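Local coordinates for penicillin binding protein transpeptidase domain protein (Escherichia coli, PDB 4BJQ), which belongs to the penicillin-binding protein family of the bacterial cell envelope and is represented here by a small helix-and-strand fragment that assembles as a two-chain unit, at residues 38-43 against 48-53. Sequence-based numbering, arbitrary orientation.
Sequences SARINA and RFIYLA. With SO4 (sulfate ion), chain M.
Arg40 reaches from helix 34-42 to the backbone of strand 50-56 and grips the carbonyl of Tyr51 side-on, with two nitrogens on one oxygen. Arg40 NE lies 2.9 Å from Tyr51 O and almost straight ahead of the carbonyl (C=O...N angle 174°). Arg40 NH2 is equally 2.9 Å from Tyr51 O but approaches at a slant, tilted 24° from the carbonyl plane. Both hydrogen bonds are bent, as they must be when two nitrogens share one oxygen that lies close to the guanidinium plane. The reach comes from a stretched chain: CG stands anti to the backbone N (chi1 -174°), and the chain remains extended as far as NE. Ile50 covers one face of the guanidinium, with CD1 above its centre and CG1 3.5 Å from Arg40 NH2. Deeper in, Ile41 meets Leu52 at about a right angle, Ile41 CG1 being 4.0 Å from Leu52 CD2. The Tyr51 side chain starts out away from the helix, and its OH is hydrogen-bonded to Arg75. Away from the strand, Asn42 ND2 donates to O2 of a sulfate, probably from the crystallisation liquor, at 3.3 Å; Ile17 and Ser18 of the second subunit also bind this ion through their backbone N-H groups. Ile50, Tyr51 and Ala53 pair antiparallel with a strand of that subunit. Within the contact a main-chain oxygen holds the arginine, tying the helix to a strand of the intersubunit sheet, while aliphatic packing fills in beside the bond.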
loop_
_atom_site.group_PDB
_atom_site.type_symbol
_atom_site.label_atom_id
_atom_site.label_comp_id
_atom_site.label_asym_id
_atom_site.label_seq_id
_atom_site.Cartn_x
_atom_site.Cartn_y
_atom_site.Cartn_z
ATOM N N SER A 38 11.984 2.401 5.870
ATOM C CA SER A 38 10.882 3.360 5.992
ATOM C C SER A 38 11.361 4.754 6.350
ATOM O O SER A 38 10.945 5.719 5.720
ATOM C CB SER A 38 9.857 2.900 7.030
ATOM O OG SER A 38 9.303 1.662 6.641
ATOM N N ALA A 39 12.227 4.848 7.361
ATOM C CA ALA A 39 12.787 6.127 7.799
ATOM C C ALA A 39 13.456 6.877 6.646
ATOM O O ALA A 39 13.209 8.064 6.455
ATOM C CB ALA A 39 13.769 5.925 8.958
ATOM N N ARG A 40 14.275 6.173 5.867
ATOM C CA ARG A 40 14.979 6.785 4.742
ATOM C C ARG A 40 14.023 7.248 3.640
ATOM O O ARG A 40 14.236 8.303 3.027
ATOM C CB ARG A 40 16.024 5.828 4.163
ATOM C CG ARG A 40 16.896 6.454 3.095
ATOM C CD ARG A 40 17.887 5.456 2.533
ATOM N NE ARG A 40 18.510 5.931 1.296
ATOM C CZ ARG A 40 19.513 6.805 1.251
ATOM N NH1 ARG A 40 20.014 7.320 2.370
ATOM N NH2 ARG A 40 20.017 7.171 0.086
ATOM N N ILE A 41 12.983 6.454 3.386
ATOM C CA ILE A 41 12.028 6.759 2.320
ATOM C C ILE A 41 11.102 7.903 2.742
ATOM O O ILE A 41 10.754 8.753 1.920
ATOM C CB ILE A 41 11.257 5.496 1.843
ATOM C CG1 ILE A 41 12.194 4.583 1.045
ATOM C CG2 ILE A 41 10.038 5.864 0.995
ATOM C CD1 ILE A 41 11.614 3.197 0.701
ATOM N N ASN A 42 10.756 7.953 4.029
ATOM C CA ASN A 42 9.829 8.968 4.552
ATOM C C ASN A 42 10.455 10.302 4.980
ATOM O O ASN A 42 9.732 11.230 5.351
ATOM C CB ASN A 42 9.032 8.392 5.723
ATOM C CG ASN A 42 8.074 7.295 5.298
ATOM O OD1 ASN A 42 7.842 7.081 4.105
ATOM N ND2 ASN A 42 7.504 6.591 6.280
ATOM N N ALA A 43 11.788 10.384 4.943
ATOM C CA ALA A 43 12.521 11.555 5.428
ATOM C C ALA A 43 12.069 12.843 4.745
ATOM O O ALA A 43 11.820 13.853 5.405
ATOM C CB ALA A 43 14.026 11.354 5.255
ATOM N N ARG A 48 11.066 12.967 -4.921
ATOM C CA ARG A 48 10.736 12.079 -6.043
ATOM C C ARG A 48 11.787 11.000 -6.323
ATOM O O ARG A 48 11.542 10.105 -7.129
ATOM C CB ARG A 48 10.417 12.882 -7.321
ATOM C CG ARG A 48 9.334 13.959 -7.119
ATOM C CD ARG A 48 8.143 13.777 -8.055
ATOM N NE ARG A 48 7.147 12.849 -7.506
ATOM C CZ ARG A 48 6.553 11.856 -8.178
ATOM N NH1 ARG A 48 6.822 11.620 -9.458
ATOM N NH2 ARG A 48 5.666 11.087 -7.558
ATOM N N PHE A 49 12.939 11.078 -5.644
ATOM C CA PHE A 49 14.063 10.175 -5.906
ATOM C C PHE A 49 15.028 10.059 -4.722
ATOM O O PHE A 49 15.687 11.028 -4.349
ATOM C CB PHE A 49 14.835 10.630 -7.150
ATOM C CG PHE A 49 15.763 9.587 -7.726
ATOM C CD1 PHE A 49 16.854 9.106 -6.995
ATOM C CD2 PHE A 49 15.564 9.106 -9.010
ATOM C CE1 PHE A 49 17.702 8.162 -7.530
ATOM C CE2 PHE A 49 16.411 8.166 -9.556
ATOM C CZ PHE A 49 17.474 7.680 -8.819
ATOM N N ILE A 50 15.104 8.863 -4.142
ATOM C CA ILE A 50 16.164 8.529 -3.193
ATOM C C ILE A 50 16.681 7.116 -3.464
ATOM O O ILE A 50 15.899 6.177 -3.555
ATOM C CB ILE A 50 15.729 8.734 -1.708
ATOM C CG1 ILE A 50 16.910 8.535 -0.754
ATOM C CG2 ILE A 50 14.507 7.868 -1.349
ATOM C CD1 ILE A 50 16.796 9.351 0.541
ATOM N N TYR A 51 17.999 6.997 -3.616
ATOM C CA TYR A 51 18.659 5.723 -3.832
ATOM C C TYR A 51 18.465 4.788 -2.635
ATOM O O TYR A 51 18.508 5.220 -1.467
ATOM C CB TYR A 51 20.164 5.913 -4.086
ATOM C CG TYR A 51 20.540 6.445 -5.451
ATOM C CD1 TYR A 51 20.398 5.652 -6.589
ATOM C CD2 TYR A 51 21.051 7.747 -5.600
ATOM C CE1 TYR A 51 20.756 6.134 -7.866
ATOM C CE2 TYR A 51 21.405 8.248 -6.858
ATOM C CZ TYR A 51 21.251 7.428 -7.990
ATOM O OH TYR A 51 21.597 7.897 -9.227
ATOM N N LEU A 52 18.265 3.509 -2.937
ATOM C CA LEU A 52 18.163 2.468 -1.908
ATOM C C LEU A 52 19.391 1.561 -1.939
ATOM O O LEU A 52 20.023 1.300 -0.900
ATOM C CB LEU A 52 16.863 1.654 -2.084
ATOM C CG LEU A 52 15.548 2.431 -1.880
ATOM C CD1 LEU A 52 14.304 1.526 -2.000
ATOM C CD2 LEU A 52 15.551 3.179 -0.547
ATOM N N ALA A 53 19.728 1.094 -3.138
ATOM C CA ALA A 53 20.859 0.200 -3.340
ATOM C C ALA A 53 21.518 0.389 -4.698
ATOM O O ALA A 53 20.898 0.861 -5.637
ATOM C CB ALA A 53 20.442 -1.262 -3.129
HETATM S S SO4 M . 4.161 4.753 6.416
HETATM O O1 SO4 M . 2.986 3.938 6.123
HETATM O O2 SO4 M . 4.774 5.186 5.158
HETATM O O3 SO4 M . 3.750 5.908 7.209
HETATM O O4 SO4 M . 5.154 3.970 7.151
#